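Serpin48 (Tenebrio molitor, PDB 3OZQ) is a serpin of insect innate immunity that specifically inhibits the protease SPE, probably by the serine protease inhibitor mechanism of its family. Local coordinates at residues V163-A168 with L308-I313; A173-P178 with L224-G229; T201-E206 with N265-K270. All blocks are in the same frame, centred on the assembly; numbering follows the deposited sequence.

Contact 1: residues V163-A168 with L308-I313; sequences VVLINA and LVISNI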
loop_
_atom_site.group_PDB
_atom_site.type_symbol
_atom_site.label_atom_id
_atom_site.label_comp_id
_atom_site.label_asym_id
_atom_site.label_seq_id
_atom_site.Cartn_x
_atom_site.Cartn_y
_atom_site.Cartn_z
ATOM N N VAL A 163 -8.175 21.003 -2.543
ATOM C CA VAL A 163 -6.923 20.235 -2.558
ATOM C C VAL A 163 -7.171 18.760 -2.823
ATOM O O VAL A 163 -8.025 18.128 -2.176
ATOM C CB VAL A 163 -6.138 20.356 -1.237
ATOM C CG1 VAL A 163 -4.896 19.448 -1.268
ATOM C CG2 VAL A 163 -5.742 21.805 -0.979
ATOM N N VAL A 164 -6.415 18.210 -3.770
ATOM C CA VAL A 164 -6.515 16.803 -4.095
ATOM C C VAL A 164 -5.165 16.140 -3.878
ATOM O O VAL A 164 -4.156 16.595 -4.419
ATOM C CB VAL A 164 -6.960 16.593 -5.555
ATOM C CG1 VAL A 164 -6.946 15.105 -5.908
ATOM C CG2 VAL A 164 -8.344 17.195 -5.764
ATOM N N LEU A 165 -5.163 15.083 -3.065
ATOM C CA LEU A 165 -3.994 14.209 -2.885
ATOM C C LEU A 165 -4.078 13.039 -3.842
ATOM O O LEU A 165 -5.035 12.272 -3.811
ATOM C CB LEU A 165 -3.927 13.638 -1.466
ATOM C CG LEU A 165 -3.961 14.491 -0.194
ATOM C CD1 LEU A 165 -2.939 14.008 0.820
ATOM C CD2 LEU A 165 -3.846 15.988 -0.437
ATOM N N ILE A 166 -3.065 12.902 -4.682
ATOM C CA ILE A 166 -2.968 11.783 -5.606
ATOM C C ILE A 166 -1.832 10.875 -5.149
ATOM O O ILE A 166 -0.759 11.369 -4.805
ATOM C CB ILE A 166 -2.614 12.278 -7.005
ATOM C CG1 ILE A 166 -3.826 12.955 -7.633
ATOM C CG2 ILE A 166 -2.150 11.130 -7.855
ATOM C CD1 ILE A 166 -5.126 12.273 -7.303
ATOM N N ASN A 167 -2.070 9.566 -5.157
ATOM C CA ASN A 167 -1.103 8.580 -4.625
ATOM C C ASN A 167 -1.117 7.281 -5.423
ATOM O O ASN A 167 -1.881 6.381 -5.125
ATOM C CB ASN A 167 -1.451 8.289 -3.166
ATOM C CG ASN A 167 -0.493 7.318 -2.493
ATOM O OD1 ASN A 167 0.620 7.077 -2.958
ATOM N ND2 ASN A 167 -0.921 6.791 -1.358
ATOM N N ALA A 168 -0.275 7.201 -6.443
ATOM C CA ALA A 168 -0.221 6.045 -7.316
ATOM C C ALA A 168 1.093 5.336 -7.075
ATOM O O ALA A 168 2.135 5.981 -6.974
ATOM C CB ALA A 168 -0.298 6.460 -8.744
ATOM N N LEU A 308 -8.485 26.593 1.952
ATOM C CA LEU A 308 -8.332 25.265 1.369
ATOM C C LEU A 308 -8.766 24.203 2.361
ATOM O O LEU A 308 -8.680 24.399 3.568
ATOM C CB LEU A 308 -6.889 25.045 0.933
ATOM C CG LEU A 308 -6.379 25.970 -0.170
ATOM C CD1 LEU A 308 -4.913 25.696 -0.464
ATOM C CD2 LEU A 308 -7.216 25.840 -1.439
ATOM N N VAL A 309 -9.290 23.102 1.840
ATOM C CA VAL A 309 -9.548 21.911 2.632
ATOM C C VAL A 309 -9.052 20.763 1.773
ATOM O O VAL A 309 -8.847 20.939 0.569
ATOM C CB VAL A 309 -11.041 21.709 2.933
ATOM C CG1 VAL A 309 -11.661 22.997 3.508
ATOM C CG2 VAL A 309 -11.781 21.272 1.670
ATOM N N ILE A 310 -8.837 19.594 2.371
ATOM C CA ILE A 310 -8.507 18.439 1.564
ATOM C C ILE A 310 -9.804 17.909 0.980
ATOM O O ILE A 310 -10.668 17.422 1.705
ATOM C CB ILE A 310 -7.825 17.310 2.369
ATOM C CG1 ILE A 310 -6.481 17.772 2.944
ATOM C CG2 ILE A 310 -7.614 16.105 1.483
ATOM C CD1 ILE A 310 -5.710 16.628 3.670
ATOM N N SER A 311 -9.929 17.990 -0.336
ATOM C CA SER A 311 -11.176 17.620 -0.995
ATOM C C SER A 311 -11.242 16.124 -1.309
ATOM O O SER A 311 -12.289 15.495 -1.165
ATOM C CB SER A 311 -11.350 18.433 -2.275
ATOM O OG SER A 311 -11.282 19.816 -2.008
ATOM N N ASN A 312 -10.133 15.568 -1.775
ATOM C CA ASN A 312 -10.090 14.142 -2.090
ATOM C C ASN A 312 -8.721 13.555 -1.790
ATOM O O ASN A 312 -7.722 14.264 -1.845
ATOM C CB ASN A 312 -10.444 13.893 -3.558
ATOM C CG ASN A 312 -11.703 14.622 -3.981
ATOM O OD1 ASN A 312 -11.693 15.833 -4.141
ATOM N ND2 ASN A 312 -12.796 13.892 -4.133
ATOM N N ILE A 313 -8.688 12.257 -1.468
ATOM C CA ILE A 313 -7.434 11.532 -1.337
ATOM C C ILE A 313 -7.576 10.185 -2.030
ATOM O O ILE A 313 -8.348 9.342 -1.608
ATOM C CB ILE A 313 -7.039 11.282 0.137
ATOM C CG1 ILE A 313 -7.125 12.576 0.948
ATOM C CG2 ILE A 313 -5.630 10.709 0.209
ATOM C CD1 ILE A 313 -6.855 12.352 2.446
#

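Contact 2: residues A173-P178 with L224-G229; sequences AKWLVP and LPFKGG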
loop_
_atom_site.group_PDB
_atom_site.type_symbol
_atom_site.label_atom_id
_atom_site.label_comp_id
_atom_site.label_asym_id
_atom_site.label_seq_id
_atom_site.Cartn_x
_atom_site.Cartn_y
_atom_site.Cartn_z
ATOM N N ALA A 173 9.966 -6.405 -7.689
ATOM C CA ALA A 173 10.938 -7.230 -6.980
ATOM C C ALA A 173 11.118 -8.593 -7.627
ATOM O O ALA A 173 10.278 -9.045 -8.412
ATOM C CB ALA A 173 10.558 -7.396 -5.506
ATOM N N LYS A 174 12.231 -9.237 -7.295
ATOM C CA LYS A 174 12.540 -10.572 -7.794
ATOM C C LYS A 174 12.537 -11.569 -6.646
ATOM O O LYS A 174 13.093 -11.297 -5.581
ATOM C CB LYS A 174 13.919 -10.592 -8.448
ATOM C CG LYS A 174 14.097 -9.657 -9.624
ATOM C CD LYS A 174 13.232 -10.041 -10.812
ATOM C CE LYS A 174 13.540 -9.128 -11.993
ATOM N NZ LYS A 174 12.755 -9.470 -13.218
ATOM N N TRP A 175 11.918 -12.730 -6.862
ATOM C CA TRP A 175 12.003 -13.811 -5.894
ATOM C C TRP A 175 13.473 -14.178 -5.681
ATOM O O TRP A 175 14.237 -14.253 -6.634
ATOM C CB TRP A 175 11.258 -15.055 -6.399
ATOM C CG TRP A 175 9.758 -14.908 -6.534
ATOM C CD1 TRP A 175 9.004 -15.157 -7.650
ATOM C CD2 TRP A 175 8.836 -14.522 -5.505
ATOM N NE1 TRP A 175 7.670 -14.938 -7.380
ATOM C CE2 TRP A 175 7.543 -14.546 -6.070
ATOM C CE3 TRP A 175 8.977 -14.156 -4.160
ATOM C CZ2 TRP A 175 6.398 -14.208 -5.335
ATOM C CZ3 TRP A 175 7.832 -13.816 -3.430
ATOM C CH2 TRP A 175 6.566 -13.852 -4.019
ATOM N N LEU A 176 13.865 -14.397 -4.435
ATOM C CA LEU A 176 15.187 -14.945 -4.147
ATOM C C LEU A 176 15.296 -16.351 -4.743
ATOM O O LEU A 176 16.341 -16.751 -5.256
ATOM C CB LEU A 176 15.420 -14.996 -2.640
ATOM C CG LEU A 176 16.739 -15.605 -2.158
ATOM C CD1 LEU A 176 17.919 -14.864 -2.760
ATOM C CD2 LEU A 176 16.798 -15.584 -0.637
ATOM N N VAL A 177 14.193 -17.088 -4.671
ATOM C CA VAL A 177 14.086 -18.397 -5.296
ATOM C C VAL A 177 12.834 -18.390 -6.144
ATOM O O VAL A 177 11.726 -18.562 -5.634
ATOM C CB VAL A 177 13.961 -19.516 -4.249
ATOM C CG1 VAL A 177 14.010 -20.881 -4.921
ATOM C CG2 VAL A 177 15.054 -19.384 -3.187
ATOM N N PRO A 178 13.000 -18.165 -7.448
ATOM C CA PRO A 178 11.869 -18.092 -8.372
ATOM C C PRO A 178 11.158 -19.436 -8.542
ATOM O O PRO A 178 11.731 -20.485 -8.238
ATOM C CB PRO A 178 12.523 -17.658 -9.687
ATOM C CG PRO A 178 13.959 -18.082 -9.561
ATOM C CD PRO A 178 14.289 -17.909 -8.114
ATOM N N LEU A 224 7.776 -15.437 1.826
ATOM C CA LEU A 224 8.520 -15.687 0.599
ATOM C C LEU A 224 9.466 -14.525 0.361
ATOM O O LEU A 224 9.028 -13.376 0.259
ATOM C CB LEU A 224 7.566 -15.833 -0.588
ATOM C CG LEU A 224 6.663 -17.070 -0.657
ATOM C CD1 LEU A 224 5.641 -16.910 -1.769
ATOM C CD2 LEU A 224 7.480 -18.331 -0.867
ATOM N N PRO A 225 10.767 -14.827 0.278
ATOM C CA PRO A 225 11.834 -13.828 0.240
ATOM C C PRO A 225 12.054 -13.271 -1.152
ATOM O O PRO A 225 12.050 -14.011 -2.143
ATOM C CB PRO A 225 13.078 -14.613 0.705
ATOM C CG PRO A 225 12.553 -15.988 1.159
ATOM C CD PRO A 225 11.307 -16.194 0.363
ATOM N N PHE A 226 12.202 -11.951 -1.206
ATOM C CA PHE A 226 12.579 -11.244 -2.415
ATOM C C PHE A 226 14.070 -10.976 -2.335
ATOM O O PHE A 226 14.627 -10.890 -1.247
ATOM C CB PHE A 226 11.859 -9.890 -2.482
ATOM C CG PHE A 226 10.404 -9.982 -2.871
ATOM C CD1 PHE A 226 10.018 -10.640 -4.033
ATOM C CD2 PHE A 226 9.429 -9.404 -2.074
ATOM C CE1 PHE A 226 8.679 -10.712 -4.396
ATOM C CE2 PHE A 226 8.084 -9.476 -2.425
ATOM C CZ PHE A 226 7.710 -10.133 -3.586
ATOM N N LYS A 227 14.712 -10.823 -3.484
ATOM C CA LYS A 227 16.099 -10.401 -3.489
ATOM C C LYS A 227 16.231 -9.034 -2.837
ATOM O O LYS A 227 15.450 -8.115 -3.126
ATOM C CB LYS A 227 16.643 -10.352 -4.915
ATOM C CG LYS A 227 16.908 -11.708 -5.530
ATOM C CD LYS A 227 17.667 -11.558 -6.842
ATOM C CE LYS A 227 17.940 -12.904 -7.493
ATOM N NZ LYS A 227 16.713 -13.479 -8.119
ATOM N N GLY A 228 17.215 -8.904 -1.953
ATOM C CA GLY A 228 17.546 -7.624 -1.364
ATOM C C GLY A 228 16.943 -7.445 0.013
ATOM O O GLY A 228 17.099 -6.388 0.628
ATOM N N GLY A 229 16.227 -8.459 0.490
ATOM C CA GLY A 229 15.680 -8.418 1.838
ATOM C C GLY A 229 14.185 -8.174 1.993
ATOM O O GLY A 229 13.632 -8.346 3.081
HETATM O O HOH W 1 13.890 -7.980 -5.253
HETATM O O HOH W 2 11.579 -16.703 -2.946
#

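Contact 3: residues T201-E206 with N265-K270; sequences TMYLDE and NVALPK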
loop_
_atom_site.group_PDB
_atom_site.type_symbol
_atom_site.label_atom_id
_atom_site.label_comp_id
_atom_site.label_asym_id
_atom_site.label_seq_id
_atom_site.Cartn_x
_atom_site.Cartn_y
_atom_site.Cartn_z
ATOM N N THR A 201 -1.372 -21.999 -11.293
ATOM C CA THR A 201 -0.753 -22.154 -9.994
ATOM C C THR A 201 0.713 -22.546 -10.166
ATOM O O THR A 201 1.050 -23.369 -11.018
ATOM C CB THR A 201 -1.530 -23.191 -9.151
ATOM O OG1 THR A 201 -2.867 -22.716 -8.934
ATOM C CG2 THR A 201 -0.854 -23.429 -7.810
ATOM N N MET A 202 1.580 -21.930 -9.367
ATOM C CA MET A 202 3.020 -22.133 -9.447
ATOM C C MET A 202 3.478 -23.022 -8.300
ATOM O O MET A 202 2.885 -22.998 -7.227
ATOM C CB MET A 202 3.756 -20.788 -9.356
ATOM C CG MET A 202 3.144 -19.655 -10.153
ATOM S SD MET A 202 4.117 -18.130 -9.976
ATOM C CE MET A 202 3.882 -17.806 -8.231
ATOM N N TYR A 203 4.551 -23.779 -8.516
ATOM C CA TYR A 203 4.985 -24.773 -7.541
ATOM C C TYR A 203 6.476 -24.704 -7.233
ATOM O O TYR A 203 7.308 -24.679 -8.134
ATOM C CB TYR A 203 4.588 -26.195 -8.007
ATOM C CG TYR A 203 3.094 -26.409 -8.031
ATOM C CD1 TYR A 203 2.439 -26.987 -6.948
ATOM C CD2 TYR A 203 2.333 -26.011 -9.125
ATOM C CE1 TYR A 203 1.075 -27.172 -6.956
ATOM C CE2 TYR A 203 0.968 -26.187 -9.139
ATOM C CZ TYR A 203 0.345 -26.766 -8.050
ATOM O OH TYR A 203 -1.017 -26.920 -8.055
ATOM N N LEU A 204 6.803 -24.681 -5.946
ATOM C CA LEU A 204 8.192 -24.704 -5.497
ATOM C C LEU A 204 8.338 -25.679 -4.343
ATOM O O LEU A 204 7.688 -25.521 -3.311
ATOM C CB LEU A 204 8.633 -23.311 -5.044
ATOM C CG LEU A 204 9.917 -22.711 -5.615
ATOM C CD1 LEU A 204 10.240 -21.372 -4.919
ATOM C CD2 LEU A 204 11.071 -23.679 -5.492
ATOM N N ASP A 205 9.205 -26.676 -4.514
ATOM C CA ASP A 205 9.349 -27.752 -3.535
ATOM C C ASP A 205 10.653 -27.734 -2.744
ATOM O O ASP A 205 11.663 -27.181 -3.183
ATOM C CB ASP A 205 9.234 -29.117 -4.220
ATOM C CG ASP A 205 7.918 -29.302 -4.937
ATOM O OD1 ASP A 205 6.893 -28.773 -4.451
ATOM O OD2 ASP A 205 7.918 -29.980 -5.988
ATOM N N GLU A 206 10.612 -28.367 -1.579
ATOM C CA GLU A 206 11.800 -28.596 -0.767
ATOM C C GLU A 206 12.667 -27.350 -0.575
ATOM O O GLU A 206 13.893 -27.428 -0.656
ATOM C CB GLU A 206 12.640 -29.726 -1.374
ATOM C CG GLU A 206 11.922 -31.063 -1.460
ATOM C CD GLU A 206 12.367 -31.908 -2.663
ATOM O OE1 GLU A 206 11.482 -32.365 -3.428
ATOM O OE2 GLU A 206 13.592 -32.111 -2.845
ATOM N N ASN A 265 6.896 -27.148 0.960
ATOM C CA ASN A 265 6.497 -27.074 -0.434
ATOM C C ASN A 265 5.443 -25.986 -0.556
ATOM O O ASN A 265 4.584 -25.856 0.310
ATOM C CB ASN A 265 5.913 -28.402 -0.921
ATOM C CG ASN A 265 6.968 -29.486 -1.091
ATOM O OD1 ASN A 265 8.157 -29.206 -1.235
ATOM N ND2 ASN A 265 6.527 -30.733 -1.080
ATOM N N VAL A 266 5.497 -25.213 -1.629
ATOM C CA VAL A 266 4.563 -24.113 -1.781
ATOM C C VAL A 266 3.786 -24.182 -3.082
ATOM O O VAL A 266 4.355 -24.388 -4.153
ATOM C CB VAL A 266 5.274 -22.746 -1.708
ATOM C CG1 VAL A 266 6.226 -22.703 -0.512
ATOM C CG2 VAL A 266 6.023 -22.492 -2.992
ATOM N N ALA A 267 2.479 -23.994 -2.979
ATOM C CA ALA A 267 1.631 -23.876 -4.156
ATOM C C ALA A 267 0.963 -22.517 -4.116
ATOM O O ALA A 267 0.065 -22.290 -3.302
ATOM C CB ALA A 267 0.576 -24.971 -4.180
ATOM N N LEU A 268 1.404 -21.625 -4.996
ATOM C CA LEU A 268 0.921 -20.248 -4.998
ATOM C C LEU A 268 0.381 -19.916 -6.359
ATOM O O LEU A 268 1.115 -19.959 -7.334
ATOM C CB LEU A 268 2.069 -19.287 -4.682
ATOM C CG LEU A 268 1.687 -17.804 -4.595
ATOM C CD1 LEU A 268 0.927 -17.567 -3.306
ATOM C CD2 LEU A 268 2.937 -16.945 -4.664
ATOM N N PRO A 269 -0.908 -19.569 -6.429
ATOM C CA PRO A 269 -1.513 -19.108 -7.677
ATOM C C PRO A 269 -0.827 -17.843 -8.159
ATOM O O PRO A 269 -0.360 -17.025 -7.344
ATOM C CB PRO A 269 -2.949 -18.752 -7.270
ATOM C CG PRO A 269 -3.173 -19.419 -5.951
ATOM C CD PRO A 269 -1.835 -19.489 -5.289
ATOM N N LYS A 270 -0.778 -17.641 -9.467
ATOM C CA LYS A 270 -0.420 -16.306 -9.915
ATOM C C LYS A 270 -1.626 -15.388 -9.739
ATOM O O LYS A 270 -2.773 -15.825 -9.795
ATOM C CB LYS A 270 0.125 -16.306 -11.343
ATOM C CG LYS A 270 -0.781 -16.917 -12.388
ATOM C CD LYS A 270 -0.056 -16.963 -13.720
ATOM C CE LYS A 270 1.333 -17.545 -13.550
ATOM N NZ LYS A 270 2.203 -17.162 -14.696
#

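Contact 1: residues V163-A168 with L308-I313
L165 and I313 lie side by side on one face of the sheet and point the same way. CB of L165 meets CG2 of I313 at 3.8 Å, while CG1 of I313 runs past CG of L165. In I313, CG1 is anti to the carbonyl carbon (chi1 -50°) and CG2 is anti to the backbone N, which lays both branches along L165. An alanine at I313 is likely to open a gap beside CB and CG of L165. CD2 of L165 also touches CG2 of I310, at 4.2 Å. On the other face, V164 meets N312 loosely, with CG2 of the valine 4.0 Å from OD1. Back on the face of L165, V163 meets L308 at about a right angle, CG2 of V163 against CB of L308.

The backbones pair in parallel. N of L165 donates to O of N312 at 3.0 Å. O of V163 takes a bond from N of S311 at 2.7 Å and a weak one from N of N312. Two successive N-H groups thus share one acceptor, and the second strand is irregular there. OG of S311 bonds to N of R162 and only weakly to N of V163.

This is the pairing of strands 3 and 5 of serpin sheet A, between which the reactive loop inserts in this family. Strand 90-100 flanks V163 and L165, helix 129-143 packs on V164, and L44 of helix 38-50 covers L165.

Contact 2: residues A173-P178 with L224-G229
O of P225 is held by two donors. N of L176 reaches it at 2.9 Å in a nearly straight bond, from a position tilted out of the carbonyl plane. Water 2 donates to the same oxygen at 2.8 Å and accepts from N of V177. The carbonyl also lies at the edge of the W175 ring. A second backbone bond is shorter: N of K227 donates to O of K174 at 2.7 Å. The side chain of K227 then runs on to W175. Its last torsion bends (chi4 75°) and brings NZ to O of W175 at 3.0 Å. Water 1 joins N of K174 to O of K227.

Strand 163-174 of serpin sheet A ends here and meets strand 219-225 of sheet B. In serpins this end of sheet A is the breach, where insertion of the reactive loop begins. W175 sits between the sheets, and its NE1 bonds to O of S322, just past the end of strand 310-321.

The six-membered ring of W175 and the F226 ring form an offset stack. Their centroids are 4.6 Å apart and their planes differ by 15°. CE1 of F226 lies over one face of the indole, toward the rim. CB of A173 sits over a face of the F226 ring, 3.8 Å from its centroid, in a CH-pi contact. CB of L224 comes obliquely to CZ3 of W175, at 3.5 Å. L232 of strand 231-237 touches both aromatic side chains, and F179 meets W175 edge-to-face. F226 opens a type II beta turn that ends at G229. G228 has phi 99°, where a CB would clash with O of K227.

Contact 3: residues T201-E206 with N265-K270
M202 and L204 pair with L268 and V266 as antiparallel hydrogen-bonded pairs, within sheet C of the serpin fold. Four backbone bonds join them. N of M202 reaches O of L268 at 2.9 Å from well above the carbonyl plane, whereas N of L204 approaches O of V266 within the plane.

M202 and L268 lie side by side, with CE of the methionine 3.8 Å from CD2 of the leucine. CB of L204 and CG2 of V266 are packed tightly, at 3.4 Å. With CG1 of V266 anti to the carbonyl carbon (chi1 -47°), CG2 falls between the backbone N and the carbonyl carbon and faces L204. On the opposite face CE1 of Y203 meets CB of A267 obliquely at 3.6 Å. At the strand end OD1 of N265 accepts from N of E206 at 2.6 Å. This short bond lies at the corner where the chain turns into strand 207-214.

Further out, F179 packs on M202 and V266. Strand 348-351 extends the sheet through backbone bonds of F350 to N265 and A267. NZ of K270 forms a salt bridge with OE2 of E323. On the side of the sheet that carries Y203, OH of Y203 hydrogen-bonds to OG of S187 in strand 185-190.

How the contacts relate
Contacts 1 and 2 use the two ends of strand 163-174. Their centres are about 34 Å apart, on opposite sides of the chain's centre. Contact 3 is about 14 Å from contact 2, centre to centre, and touches it. There CD1 of L204 packs on O of V177 at 3.3 Å, and CD2 of L268 meets CD1 of L224. Along the chain, 173-178 and 201-206 are followed by 224-229 and 265-270, so contacts 2 and 3 interlock. Both are nested between the segments of contact 1. Contacts 2 and 3 meet where sheets A, B and C come together, close to the breach. Contact 1 joins two sheet A strands far from the breach; in serpins they separate as the loop inserts.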